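Local coordinates for catabolite control protein A (Lactococcus lactis, PDB 2O20) that probably acts as a global DNA-binding regulator of the LacI family that represses or activates transcription in carbon catabolite control, at residues G149-D154 and D192-E197; A167-T172 and Q203-E208; K182-M187 and L217-N222; Y223-G228 and V250-L255; A243-D248 and F269-G274. The protein carries 1 engineered substitution. All coordinates share one frame; numbering follows the deposited sequence. Where two conformers were deposited one is given.

Contact 1: residues G149-D154 and D192-E197; sequences GTIDGD and DVENTE. With SO4 (sulfate ion), chain L.
The side chain of I151 overlaps that of V193 at about a right angle, with I151 CG2 3.9 Å from V193 CG1. The other branch of V193, CG2, rests 3.7 Å from CA of G153. Next to this apolar patch E194 reaches the loop with both carboxylate oxygens. T150 OG1 donates to E194 OE2 at 2.7 Å, on the syn side but 31° out of the carboxylate plane. The backbone N of I151 donates to E194 OE1 at 3.2 Å, from above that plane.

The loop follows a strand of the six-stranded sheet, and the helix packs on the four-stranded one. The contact therefore spans the two lobes of the periplasmic-binding-protein-like domain. A water also bridges the two segments: it gives its protons to I151 O and E194 OE1 and accepts from V193 N. E194 CG sits between its backbone N and carbonyl carbon (chi1 49°), and the next bond bends the chain back to the loop. With an alanine at E194, T150 OG1 and I151 N would probably be left without their carboxylate acceptors. One residue on, N195 ND2 donates almost straight to sulfate O2 at 3.2 Å.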
# COMPACT_ATOMS: atom_id res chain seq x y z
N GLY D 149 -13.96 -10.26 3.46
CA GLY D 149 -12.87 -11.06 2.90
C GLY D 149 -12.69 -12.39 3.59
O GLY D 149 -11.75 -13.14 3.27
N THR D 150 -13.56 -12.70 4.56
CA THR D 150 -13.57 -14.02 5.18
C THR D 150 -15.00 -14.45 5.49
O THR D 150 -15.92 -13.62 5.50
CB THR D 150 -12.64 -14.09 6.43
OG1 THR D 150 -12.44 -15.47 6.83
CG2 THR D 150 -13.18 -13.24 7.59
N ILE D 151 -15.16 -15.76 5.66
CA ILE D 151 -16.47 -16.39 5.83
C ILE D 151 -16.48 -17.21 7.11
O ILE D 151 -15.57 -18.01 7.36
CB ILE D 151 -16.79 -17.31 4.64
CG1 ILE D 151 -16.70 -16.56 3.30
CG2 ILE D 151 -18.18 -17.93 4.82
CD1 ILE D 151 -16.64 -17.47 2.09
N ASP D 152 -17.51 -17.00 7.94
CA ASP D 152 -17.76 -17.80 9.13
C ASP D 152 -18.29 -19.19 8.70
O ASP D 152 -19.23 -19.27 7.91
CB ASP D 152 -18.79 -17.07 10.03
CG ASP D 152 -19.20 -17.86 11.28
OD1 ASP D 152 -18.38 -18.65 11.81
OD2 ASP D 152 -20.36 -17.67 11.74
N GLY D 153 -17.70 -20.25 9.23
CA GLY D 153 -18.11 -21.64 8.95
C GLY D 153 -19.57 -21.96 9.27
O GLY D 153 -20.25 -22.65 8.50
N ASP D 154 -20.06 -21.44 10.39
CA ASP D 154 -21.45 -21.64 10.77
C ASP D 154 -22.37 -20.79 9.88
O ASP D 154 -23.54 -21.11 9.71
CB ASP D 154 -21.66 -21.29 12.24
CG ASP D 154 -20.68 -22.01 13.16
OD1 ASP D 154 -20.49 -23.24 12.98
OD2 ASP D 154 -20.10 -21.35 14.05
N ASP D 192 -9.53 -22.68 6.38
CA ASP D 192 -10.45 -21.56 6.24
C ASP D 192 -11.46 -21.76 5.09
O ASP D 192 -11.10 -22.25 4.03
CB ASP D 192 -9.63 -20.28 6.03
CG ASP D 192 -8.70 -19.99 7.19
OD1 ASP D 192 -8.98 -20.47 8.30
OD2 ASP D 192 -7.70 -19.27 7.02
N VAL D 193 -12.70 -21.34 5.32
CA VAL D 193 -13.81 -21.64 4.41
C VAL D 193 -13.53 -21.17 2.98
O VAL D 193 -13.69 -21.92 2.03
CB VAL D 193 -15.14 -21.02 4.90
CG1 VAL D 193 -16.26 -21.20 3.85
CG2 VAL D 193 -15.56 -21.65 6.21
N GLU D 194 -13.11 -19.91 2.86
CA GLU D 194 -12.76 -19.29 1.58
C GLU D 194 -11.73 -20.10 0.77
O GLU D 194 -11.81 -20.17 -0.46
CB GLU D 194 -12.27 -17.85 1.79
CG GLU D 194 -11.21 -17.65 2.88
CD GLU D 194 -11.77 -17.44 4.31
OE1 GLU D 194 -12.95 -17.77 4.59
OE2 GLU D 194 -10.99 -16.93 5.15
N ASN D 195 -10.78 -20.71 1.47
CA ASN D 195 -9.76 -21.55 0.82
C ASN D 195 -10.22 -22.98 0.44
O ASN D 195 -9.78 -23.53 -0.56
CB ASN D 195 -8.52 -21.59 1.70
CG ASN D 195 -7.79 -20.27 1.70
OD1 ASN D 195 -7.78 -19.60 0.67
ND2 ASN D 195 -7.21 -19.88 2.84
N THR D 196 -11.09 -23.56 1.25
CA THR D 196 -11.80 -24.79 0.86
C THR D 196 -12.70 -24.53 -0.35
O THR D 196 -12.83 -25.38 -1.21
CB THR D 196 -12.59 -25.38 2.03
OG1 THR D 196 -13.44 -24.36 2.56
CG2 THR D 196 -11.68 -25.82 3.13
N GLU D 197 -13.26 -23.32 -0.47
CA GLU D 197 -14.06 -22.93 -1.66
C GLU D 197 -13.17 -22.76 -2.91
O GLU D 197 -13.54 -23.21 -3.99
CB GLU D 197 -14.86 -21.65 -1.39
CG GLU D 197 -15.84 -21.74 -0.20
CD GLU D 197 -17.21 -22.31 -0.55
OE1 GLU D 197 -17.46 -22.66 -1.73
OE2 GLU D 197 -18.05 -22.40 0.37
S SO4 L . -6.99 -16.11 3.34
O1 SO4 L . -7.78 -16.78 4.39
O2 SO4 L . -5.90 -16.99 2.93
O3 SO4 L . -7.86 -15.81 2.20
O4 SO4 L . -6.44 -14.87 3.89
O HOH W 1 -13.15 -19.14 7.23

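Contact 2: residues A167-T172 and Q203-E208; sequences AAYQST and QEALLE
Y169 and E208 make the hydrogen bond between the two helices. Y169 OH donates to E208 OE1 at 2.6 Å, on the syn lone pair of that oxygen. E208 OE1 lies at the ring edge, in the ring plane, while the carboxylate plane is turned 75° from the ring. Y169 OH also bonds to K173 NZ, one turn further along helix 164-177.

Ring contacts come next. Y169 has CG anti to the backbone N (chi1 175°), which carries the ring across to helix 193-208. E204 lies over one face of it, with OE2 3.2 Å from Y169 CD1. A205 N lies at the ring edge, 3.6 Å from the same carbon.

The apolar part is small. T172 CG2 touches A205 CB at 3.5 Å and L206 CD2 at 3.9 Å. The hydroxyl of T172 turns the other way and donates to A168 O within its own helix.

The small side chain of A205 probably helps the helices come near: their axes approach to 8.3 Å and cross at -39°. Both helices cover the same side of the four-stranded sheet in the C-terminal lobe.

The contact has an apolar part and a polar part. Methyl groups meet at T172, A205 and L206, while Y169 has one acidic side chain over a ring face and another at its hydroxyl edge. K173 at the hydroxyl probably offsets part of the negative charge of E208.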
# COMPACT_ATOMS: atom_id res chain seq x y z
N ALA D 167 -14.40 -17.79 -8.88
CA ALA D 167 -13.13 -17.14 -9.27
C ALA D 167 -11.99 -18.16 -9.46
O ALA D 167 -11.24 -18.07 -10.42
CB ALA D 167 -12.75 -16.06 -8.25
N ALA D 168 -11.87 -19.11 -8.54
CA ALA D 168 -10.84 -20.16 -8.62
C ALA D 168 -11.10 -21.12 -9.81
O ALA D 168 -10.16 -21.52 -10.49
CB ALA D 168 -10.75 -20.93 -7.30
N TYR D 169 -12.37 -21.45 -10.08
CA TYR D 169 -12.76 -22.23 -11.26
C TYR D 169 -12.40 -21.51 -12.57
O TYR D 169 -11.73 -22.10 -13.41
CB TYR D 169 -14.27 -22.57 -11.24
CG TYR D 169 -14.77 -23.26 -12.49
CD1 TYR D 169 -14.60 -24.64 -12.66
CD2 TYR D 169 -15.42 -22.54 -13.49
CE1 TYR D 169 -15.07 -25.28 -13.81
CE2 TYR D 169 -15.90 -23.16 -14.63
CZ TYR D 169 -15.72 -24.53 -14.80
OH TYR D 169 -16.19 -25.14 -15.94
N GLN D 170 -12.80 -20.24 -12.72
CA GLN D 170 -12.54 -19.46 -13.95
C GLN D 170 -11.02 -19.24 -14.16
O GLN D 170 -10.53 -19.32 -15.27
CB GLN D 170 -13.23 -18.10 -13.90
CG GLN D 170 -14.75 -18.15 -14.04
CD GLN D 170 -15.41 -16.87 -13.58
OE1 GLN D 170 -14.77 -16.00 -13.00
NE2 GLN D 170 -16.72 -16.75 -13.84
N SER D 171 -10.28 -18.99 -13.07
CA SER D 171 -8.83 -18.81 -13.14
C SER D 171 -8.12 -20.08 -13.64
O SER D 171 -7.24 -20.04 -14.54
CB SER D 171 -8.28 -18.40 -11.75
OG SER D 171 -8.78 -17.16 -11.36
N THR D 172 -8.46 -21.21 -13.02
CA THR D 172 -7.87 -22.50 -13.39
C THR D 172 -8.21 -22.85 -14.85
O THR D 172 -7.33 -23.23 -15.61
CB THR D 172 -8.31 -23.61 -12.42
OG1 THR D 172 -8.03 -23.19 -11.07
CG2 THR D 172 -7.64 -24.96 -12.74
N GLN D 203 -10.34 -27.80 -8.32
CA GLN D 203 -10.54 -29.22 -8.60
C GLN D 203 -11.61 -29.51 -9.65
O GLN D 203 -11.44 -30.42 -10.47
CB GLN D 203 -10.88 -29.96 -7.31
CG GLN D 203 -9.67 -30.14 -6.38
CD GLN D 203 -10.11 -30.53 -4.97
OE1 GLN D 203 -11.29 -30.38 -4.61
NE2 GLN D 203 -9.18 -31.02 -4.18
N GLU D 204 -12.70 -28.75 -9.60
CA GLU D 204 -13.76 -28.79 -10.60
C GLU D 204 -13.22 -28.51 -12.01
O GLU D 204 -13.53 -29.23 -12.95
CB GLU D 204 -14.79 -27.73 -10.21
CG GLU D 204 -16.06 -27.65 -11.04
CD GLU D 204 -17.05 -26.66 -10.45
OE1 GLU D 204 -17.64 -26.98 -9.38
OE2 GLU D 204 -17.24 -25.57 -11.04
N ALA D 205 -12.39 -27.47 -12.15
CA ALA D 205 -11.77 -27.16 -13.44
C ALA D 205 -10.86 -28.30 -13.94
O ALA D 205 -10.95 -28.70 -15.11
CB ALA D 205 -11.01 -25.84 -13.37
N LEU D 206 -10.01 -28.85 -13.07
CA LEU D 206 -9.10 -29.95 -13.45
C LEU D 206 -9.89 -31.19 -13.93
O LEU D 206 -9.58 -31.76 -14.97
CB LEU D 206 -8.19 -30.36 -12.29
CG LEU D 206 -7.21 -29.28 -11.77
CD1 LEU D 206 -6.28 -29.86 -10.72
CD2 LEU D 206 -6.38 -28.66 -12.90
N LEU D 207 -10.85 -31.60 -13.13
CA LEU D 207 -11.78 -32.71 -13.45
C LEU D 207 -12.45 -32.64 -14.83
O LEU D 207 -12.55 -33.65 -15.54
CB LEU D 207 -12.88 -32.72 -12.41
CG LEU D 207 -12.74 -33.70 -11.27
CD1 LEU D 207 -13.57 -33.26 -10.06
CD2 LEU D 207 -13.25 -35.01 -11.78
N GLU D 208 -12.93 -31.46 -15.19
CA GLU D 208 -13.61 -31.28 -16.46
C GLU D 208 -12.66 -31.37 -17.65
O GLU D 208 -13.09 -31.72 -18.75
CB GLU D 208 -14.37 -29.97 -16.50
CG GLU D 208 -15.59 -29.91 -15.59
CD GLU D 208 -16.17 -28.50 -15.54
OE1 GLU D 208 -15.62 -27.64 -16.25
OE2 GLU D 208 -17.14 -28.26 -14.78

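Contact 3: residues K182-M187 and L217-N222; sequences KIAYIM and LVFEGN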
# COMPACT_ATOMS: atom_id res chain seq x y z
N LYS D 182 0.08 -28.85 -15.73
CA LYS D 182 0.55 -28.81 -14.34
C LYS D 182 0.36 -27.40 -13.79
O LYS D 182 1.14 -26.50 -14.11
CB LYS D 182 2.00 -29.28 -14.25
CG LYS D 182 2.17 -30.77 -14.54
CD LYS D 182 3.53 -31.23 -14.11
CE LYS D 182 3.65 -32.72 -13.96
NZ LYS D 182 5.09 -33.05 -13.63
N ILE D 183 -0.73 -27.23 -13.04
CA ILE D 183 -1.18 -25.92 -12.55
C ILE D 183 -1.12 -25.94 -11.02
O ILE D 183 -1.81 -26.73 -10.37
CB ILE D 183 -2.64 -25.59 -13.02
CG1 ILE D 183 -2.76 -25.68 -14.56
CG2 ILE D 183 -3.07 -24.27 -12.50
CD1 ILE D 183 -4.18 -25.89 -15.09
N ALA D 184 -0.32 -25.06 -10.46
CA ALA D 184 -0.25 -24.88 -9.01
C ALA D 184 -1.36 -23.94 -8.52
O ALA D 184 -1.79 -23.04 -9.22
CB ALA D 184 1.04 -24.34 -8.63
N TYR D 185 -1.82 -24.20 -7.30
CA TYR D 185 -2.64 -23.25 -6.54
C TYR D 185 -1.89 -22.85 -5.26
O TYR D 185 -1.50 -23.70 -4.42
CB TYR D 185 -4.03 -23.83 -6.17
CG TYR D 185 -5.04 -22.71 -6.06
CD1 TYR D 185 -5.99 -22.51 -7.05
CD2 TYR D 185 -4.99 -21.79 -5.01
CE1 TYR D 185 -6.87 -21.45 -6.98
CE2 TYR D 185 -5.88 -20.72 -4.93
CZ TYR D 185 -6.81 -20.56 -5.94
OH TYR D 185 -7.71 -19.53 -5.91
N ILE D 186 -1.66 -21.55 -5.11
CA ILE D 186 -0.95 -21.02 -3.94
C ILE D 186 -2.00 -20.26 -3.06
O ILE D 186 -2.66 -19.33 -3.54
CB ILE D 186 0.25 -20.11 -4.34
CG1 ILE D 186 1.30 -20.90 -5.13
CG2 ILE D 186 0.91 -19.53 -3.11
CD1 ILE D 186 2.20 -20.07 -5.98
N MET D 187 -2.13 -20.66 -1.80
CA MET D 187 -3.15 -20.10 -0.91
C MET D 187 -2.62 -19.88 0.50
O MET D 187 -1.46 -20.23 0.79
CB MET D 187 -4.36 -21.05 -0.83
CG MET D 187 -4.02 -22.48 -0.34
SD MET D 187 -5.54 -23.44 -0.04
CE MET D 187 -6.34 -23.26 -1.61
N LEU D 217 0.87 -29.97 -5.84
CA LEU D 217 0.84 -28.68 -6.54
C LEU D 217 -0.02 -27.63 -5.82
O LEU D 217 -0.34 -26.59 -6.40
CB LEU D 217 0.40 -28.86 -7.99
CG LEU D 217 1.32 -29.69 -8.91
CD1 LEU D 217 0.69 -29.76 -10.33
CD2 LEU D 217 2.71 -29.14 -9.00
N VAL D 218 -0.39 -27.90 -4.56
CA VAL D 218 -1.08 -26.95 -3.72
C VAL D 218 -0.12 -26.53 -2.61
O VAL D 218 0.54 -27.36 -1.96
CB VAL D 218 -2.41 -27.50 -3.15
CG1 VAL D 218 -3.07 -26.46 -2.23
CG2 VAL D 218 -3.33 -27.90 -4.29
N PHE D 219 0.03 -25.23 -2.48
CA PHE D 219 1.00 -24.63 -1.59
C PHE D 219 0.24 -23.75 -0.60
O PHE D 219 -0.24 -22.68 -0.96
CB PHE D 219 2.01 -23.82 -2.42
CG PHE D 219 2.83 -24.68 -3.34
CD1 PHE D 219 4.05 -25.22 -2.93
CD2 PHE D 219 2.36 -25.01 -4.62
CE1 PHE D 219 4.79 -26.04 -3.79
CE2 PHE D 219 3.10 -25.84 -5.47
CZ PHE D 219 4.32 -26.35 -5.06
N GLU D 220 0.11 -24.25 0.64
CA GLU D 220 -0.60 -23.56 1.71
C GLU D 220 0.27 -22.64 2.60
O GLU D 220 1.48 -22.81 2.73
CB GLU D 220 -1.23 -24.58 2.67
CG GLU D 220 -2.36 -25.41 2.10
CD GLU D 220 -2.90 -26.32 3.19
OE1 GLU D 220 -3.38 -25.78 4.23
OE2 GLU D 220 -2.80 -27.55 3.02
N GLY D 221 -0.39 -21.70 3.25
CA GLY D 221 0.23 -20.85 4.28
C GLY D 221 1.02 -19.64 3.80
O GLY D 221 1.94 -19.16 4.48
N ASN D 222 0.64 -19.14 2.63
CA ASN D 222 1.39 -18.11 1.92
C ASN D 222 0.66 -16.80 1.90
O ASN D 222 -0.44 -16.72 1.37
CB ASN D 222 1.65 -18.58 0.49
CG ASN D 222 2.58 -19.74 0.46
OD1 ASN D 222 3.75 -19.60 0.85
ND2 ASN D 222 2.08 -20.91 0.07
O HOH W 2 -1.50 -16.72 -1.73
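The F219 ring has Y185 O at its edge, near the ring plane. A184 CB and I186 CG1 approach it obliquely, with A184 CB 4.1 Å from F219 CE2. The Y185 ring points to the other side of the sheet, where it meets Y202 edge-to-face. V218 lies on that side too.

Strands 183-186 and 218-219 run parallel, the first and last parts of a beta-alpha-beta unit built round helix 193-208. Y185 N donates to L217 O at 3.0 Å, F219 N to Y185 O at 2.9 Å and M187 N to F219 O at 2.9 Å. Beyond the strand, N222 N donates to M187 O at 3.0 Å. The N222 amide folds back: ND2 makes a weak bond to F219 O and lies 3.7 Å from I186 CG2. An alanine at N222 would probably lose both and uncover part of that methyl.

Main-chain bonds thus hold the two strands together, while the side-chain contact across the pair is chiefly apolar and lies mainly on the face of I186 and F219.

Contact 4: residues Y223-G228 and V250-L255; sequences YSYEQG and VAVGLL
A capping box opens helix 225-237 where it packs against helix 248-260, with G228 and G253 at the meeting point. Both helices cover one side of the four-stranded sheet in the C-terminal lobe of this periplasmic-binding-protein-like domain. In the box, Q227 N donates to S224 OG at 3.1 Å. S224 N donates in return to Q227 OE1 at 3.0 Å, in the carbonyl plane. Y223 N reaches the same oxygen at 2.7 Å, from above the plane.

No hydrogen bond crosses between the segments. Backbone meets backbone instead. G228 CA lies 3.4 Å from V250 O, and G253 CA lies 3.5 Å from Y225 O, both as CA-H...O contacts. A side chain at either glycine would run into the opposing carbonyl oxygen.

The Y225 side chain starts away from the other helix, yet its ring comes back beside G253. CD1 of Y225 comes to 3.4 Å from G253 N, and CE1 touches V252 CG1. Its hydroxyl bonds to S256 OG. The ring also meets Y282 of the second subunit, so this corner reaches the dimer interface. V250 closes the other end: its CG2, anti to the carbonyl carbon, presses on Y223 C at 3.4 Å.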
# COMPACT_ATOMS: atom_id res chain seq x y z
N TYR D 223 1.29 -15.79 2.49
CA TYR D 223 0.66 -14.48 2.70
C TYR D 223 1.47 -13.27 2.22
O TYR D 223 0.87 -12.24 1.90
CB TYR D 223 0.32 -14.31 4.19
CG TYR D 223 -0.76 -15.27 4.71
CD1 TYR D 223 -2.11 -15.01 4.47
CD2 TYR D 223 -0.42 -16.42 5.42
CE1 TYR D 223 -3.10 -15.88 4.93
CE2 TYR D 223 -1.41 -17.30 5.85
CZ TYR D 223 -2.74 -17.01 5.63
OH TYR D 223 -3.75 -17.86 6.08
N SER D 224 2.79 -13.40 2.12
CA SER D 224 3.70 -12.30 1.88
C SER D 224 4.43 -12.35 0.52
O SER D 224 4.56 -13.42 -0.12
CB SER D 224 4.72 -12.24 3.02
OG SER D 224 5.74 -13.22 2.91
N TYR D 225 4.89 -11.18 0.10
CA TYR D 225 5.77 -11.04 -1.07
C TYR D 225 7.02 -11.95 -0.98
O TYR D 225 7.33 -12.68 -1.92
CB TYR D 225 6.23 -9.56 -1.19
CG TYR D 225 7.19 -9.25 -2.30
CD1 TYR D 225 6.76 -9.18 -3.63
CD2 TYR D 225 8.53 -8.98 -2.03
CE1 TYR D 225 7.68 -8.88 -4.66
CE2 TYR D 225 9.43 -8.68 -3.05
CZ TYR D 225 8.99 -8.64 -4.36
OH TYR D 225 9.91 -8.34 -5.33
N GLU D 226 7.67 -11.97 0.19
CA GLU D 226 8.87 -12.82 0.38
C GLU D 226 8.53 -14.32 0.29
O GLU D 226 9.30 -15.11 -0.24
CB GLU D 226 9.63 -12.54 1.68
CG GLU D 226 10.56 -11.32 1.63
CD GLU D 226 11.65 -11.39 0.56
OE1 GLU D 226 12.16 -12.49 0.22
OE2 GLU D 226 12.01 -10.30 0.05
N GLN D 227 7.35 -14.72 0.74
CA GLN D 227 6.95 -16.11 0.62
C GLN D 227 6.75 -16.48 -0.85
O GLN D 227 7.14 -17.58 -1.28
CB GLN D 227 5.68 -16.38 1.43
CG GLN D 227 5.93 -16.49 2.93
CD GLN D 227 4.63 -16.66 3.72
OE1 GLN D 227 3.70 -15.86 3.60
NE2 GLN D 227 4.54 -17.75 4.46
N GLY D 228 6.12 -15.58 -1.61
CA GLY D 228 5.89 -15.77 -3.06
C GLY D 228 7.20 -15.97 -3.79
O GLY D 228 7.32 -16.90 -4.59
N VAL D 250 1.72 -12.15 -2.71
CA VAL D 250 2.34 -13.44 -3.04
C VAL D 250 2.59 -13.62 -4.56
O VAL D 250 3.64 -14.07 -4.99
CB VAL D 250 1.52 -14.60 -2.45
CG1 VAL D 250 2.18 -15.94 -2.77
CG2 VAL D 250 1.30 -14.41 -0.93
N ALA D 251 1.59 -13.27 -5.37
CA ALA D 251 1.67 -13.34 -6.84
C ALA D 251 2.76 -12.47 -7.39
O ALA D 251 3.43 -12.88 -8.32
CB ALA D 251 0.36 -12.95 -7.48
N VAL D 252 2.85 -11.25 -6.85
CA VAL D 252 3.86 -10.31 -7.28
C VAL D 252 5.26 -10.84 -6.92
O VAL D 252 6.19 -10.68 -7.72
CB VAL D 252 3.64 -8.89 -6.70
CG1 VAL D 252 4.76 -7.95 -7.09
CG2 VAL D 252 2.31 -8.30 -7.18
N GLY D 253 5.39 -11.46 -5.74
CA GLY D 253 6.61 -12.15 -5.35
C GLY D 253 7.02 -13.30 -6.25
O GLY D 253 8.19 -13.39 -6.65
N LEU D 254 6.06 -14.15 -6.62
CA LEU D 254 6.26 -15.25 -7.56
C LEU D 254 6.72 -14.73 -8.92
O LEU D 254 7.72 -15.23 -9.48
CB LEU D 254 4.97 -16.08 -7.74
CG LEU D 254 5.12 -17.37 -8.56
CD1 LEU D 254 5.98 -18.33 -7.79
CD2 LEU D 254 3.80 -17.99 -8.92
N LEU D 255 6.07 -13.68 -9.41
CA LEU D 255 6.45 -13.06 -10.69
C LEU D 255 7.86 -12.47 -10.65
O LEU D 255 8.66 -12.72 -11.56
CB LEU D 255 5.43 -11.99 -11.13
CG LEU D 255 5.67 -11.25 -12.46
CD1 LEU D 255 5.74 -12.22 -13.59
CD2 LEU D 255 4.58 -10.24 -12.71

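Contact 5: residues A243-D248 and F269-G274; sequences AVVSHD and FEIISG. With SO4 (sulfate ion), chain L.
Strands 243-245 and 270-272 run parallel, 5.0 Å apart at their axes and 23° from exact alignment. They are the two strands of a beta-alpha-beta unit whose helix is 248-260. A243 N donates to E270 O at 3.0 Å, I272 N to A243 O at 3.0 Å, and V245 N to I272 O at 2.9 Å.

Side chains pack on both faces of the sheet. On one face V245 CG2 touches I271 CG2 at 4.2 Å, and A243 CB meets F269 CZ; helix 248-260 covers this side. V244 and I272 point to the other face, where L175 of helix 164-177 lies on both.

Past the strand ends the contact turns polar. S273 holds OG anti to its own N (chi1 -166°), which brings the hydroxyl to D248, where it donates to OD1 at 2.6 Å on the anti lone pair. The same oxygen accepts from A275 N and N276 N, and OD2 bonds to S277 OG. D248, in the first turn of helix 248-260, thus holds the chain that leaves strand 270-272.

G274 brings its CA to 3.3 Å from S246 O, and a CB there would collide with that oxygen. The H247 ring reaches the sulfate, which lies at its edge. NE2 makes a weak bond to sulfate O3, while S246 OG sits 3.6 Å above the centre of one ring face.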
# COMPACT_ATOMS: atom_id res chain seq x y z
N ALA D 243 0.41 -20.91 -12.31
CA ALA D 243 -0.14 -20.86 -10.98
C ALA D 243 -1.29 -19.86 -10.86
O ALA D 243 -1.23 -18.77 -11.45
CB ALA D 243 0.94 -20.48 -10.01
N VAL D 244 -2.28 -20.24 -10.07
CA VAL D 244 -3.34 -19.35 -9.54
C VAL D 244 -2.95 -19.05 -8.09
O VAL D 244 -2.60 -19.96 -7.33
CB VAL D 244 -4.71 -20.00 -9.55
CG1 VAL D 244 -5.80 -18.97 -9.10
CG2 VAL D 244 -4.99 -20.61 -10.92
N VAL D 245 -2.95 -17.76 -7.75
CA VAL D 245 -2.44 -17.29 -6.47
C VAL D 245 -3.51 -16.42 -5.77
O VAL D 245 -4.08 -15.50 -6.38
CB VAL D 245 -1.13 -16.50 -6.67
CG1 VAL D 245 -0.54 -16.19 -5.30
CG2 VAL D 245 -0.12 -17.28 -7.59
N SER D 246 -3.85 -16.76 -4.54
CA SER D 246 -4.97 -16.08 -3.92
C SER D 246 -4.65 -14.64 -3.47
O SER D 246 -5.55 -13.81 -3.49
CB SER D 246 -5.54 -16.89 -2.76
OG SER D 246 -4.59 -16.98 -1.75
N HIS D 247 -3.43 -14.37 -3.05
CA HIS D 247 -3.06 -13.03 -2.54
C HIS D 247 -2.14 -12.31 -3.50
O HIS D 247 -1.18 -12.86 -3.98
CB HIS D 247 -2.43 -13.12 -1.17
CG HIS D 247 -3.33 -13.70 -0.14
ND1 HIS D 247 -2.97 -14.77 0.64
CD2 HIS D 247 -4.62 -13.42 0.17
CE1 HIS D 247 -3.98 -15.10 1.42
NE2 HIS D 247 -5.00 -14.31 1.15
N ASP D 248 -2.45 -11.04 -3.79
CA ASP D 248 -1.67 -10.26 -4.74
C ASP D 248 -0.19 -10.13 -4.35
O ASP D 248 0.66 -10.18 -5.22
CB ASP D 248 -2.26 -8.84 -4.87
CG ASP D 248 -3.65 -8.82 -5.51
OD1 ASP D 248 -4.00 -9.67 -6.39
OD2 ASP D 248 -4.42 -7.92 -5.10
N PHE D 269 5.89 -19.78 -18.32
CA PHE D 269 5.24 -19.74 -17.01
C PHE D 269 4.19 -18.62 -16.96
O PHE D 269 4.48 -17.50 -17.35
CB PHE D 269 6.23 -19.59 -15.84
CG PHE D 269 5.66 -20.09 -14.53
CD1 PHE D 269 5.89 -21.40 -14.11
CD2 PHE D 269 4.87 -19.28 -13.76
CE1 PHE D 269 5.32 -21.87 -12.92
CE2 PHE D 269 4.26 -19.75 -12.60
CZ PHE D 269 4.52 -21.05 -12.18
N GLU D 270 2.99 -18.96 -16.49
CA GLU D 270 1.86 -18.03 -16.44
C GLU D 270 1.35 -17.91 -15.01
O GLU D 270 1.38 -18.86 -14.25
CB GLU D 270 0.72 -18.52 -17.32
CG GLU D 270 1.03 -18.69 -18.81
CD GLU D 270 -0.21 -19.03 -19.61
OE1 GLU D 270 -1.15 -18.21 -19.67
OE2 GLU D 270 -0.27 -20.16 -20.16
N ILE D 271 0.90 -16.71 -14.65
CA ILE D 271 0.45 -16.40 -13.30
C ILE D 271 -0.89 -15.61 -13.34
O ILE D 271 -1.05 -14.67 -14.11
CB ILE D 271 1.48 -15.55 -12.50
CG1 ILE D 271 2.83 -16.28 -12.41
CG2 ILE D 271 0.97 -15.24 -11.08
CD1 ILE D 271 3.96 -15.44 -11.83
N ILE D 272 -1.82 -16.02 -12.49
CA ILE D 272 -3.07 -15.27 -12.28
C ILE D 272 -3.17 -14.98 -10.77
O ILE D 272 -3.09 -15.89 -9.96
CB ILE D 272 -4.32 -16.06 -12.78
CG1 ILE D 272 -4.17 -16.42 -14.26
CG2 ILE D 272 -5.61 -15.19 -12.54
CD1 ILE D 272 -5.31 -17.25 -14.85
N SER D 273 -3.28 -13.71 -10.42
CA SER D 273 -3.45 -13.27 -9.04
C SER D 273 -4.93 -13.20 -8.59
O SER D 273 -5.86 -13.42 -9.35
CB SER D 273 -2.76 -11.89 -8.88
OG SER D 273 -2.61 -11.56 -7.50
N GLY D 274 -5.11 -12.90 -7.31
CA GLY D 274 -6.37 -13.07 -6.64
C GLY D 274 -7.32 -11.89 -6.44
O GLY D 274 -8.51 -12.14 -6.23
S SO4 L . -6.99 -16.11 3.34
O1 SO4 L . -7.78 -16.78 4.39
O2 SO4 L . -5.90 -16.99 2.93
O3 SO4 L . -7.86 -15.81 2.20
O4 SO4 L . -6.44 -14.87 3.89

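Overall arrangement
Contacts 2 to 5 build the C-terminal lobe. Contacts 3 and 5 lie in one four-stranded parallel sheet, their centres about 9 Å apart; strands 183-186 and 242-245 are neighbours in it. Contact 2 covers one side of this sheet and contact 4 the other, their centres about 22 Å apart. Contact 1 shares helix 193-208 with contact 2 and ties this lobe to the N-terminal one. Along the chain, contacts 1, 2 and 3 alternate their segments, as do 4 and 5; contacts 1 to 3 all close before 4 opens. Contacts 1 and 5 meet one sulfate, probably from the crystallisation liquor, in the cleft between the lobes, where relatives such as LacI and PurR bind effectors.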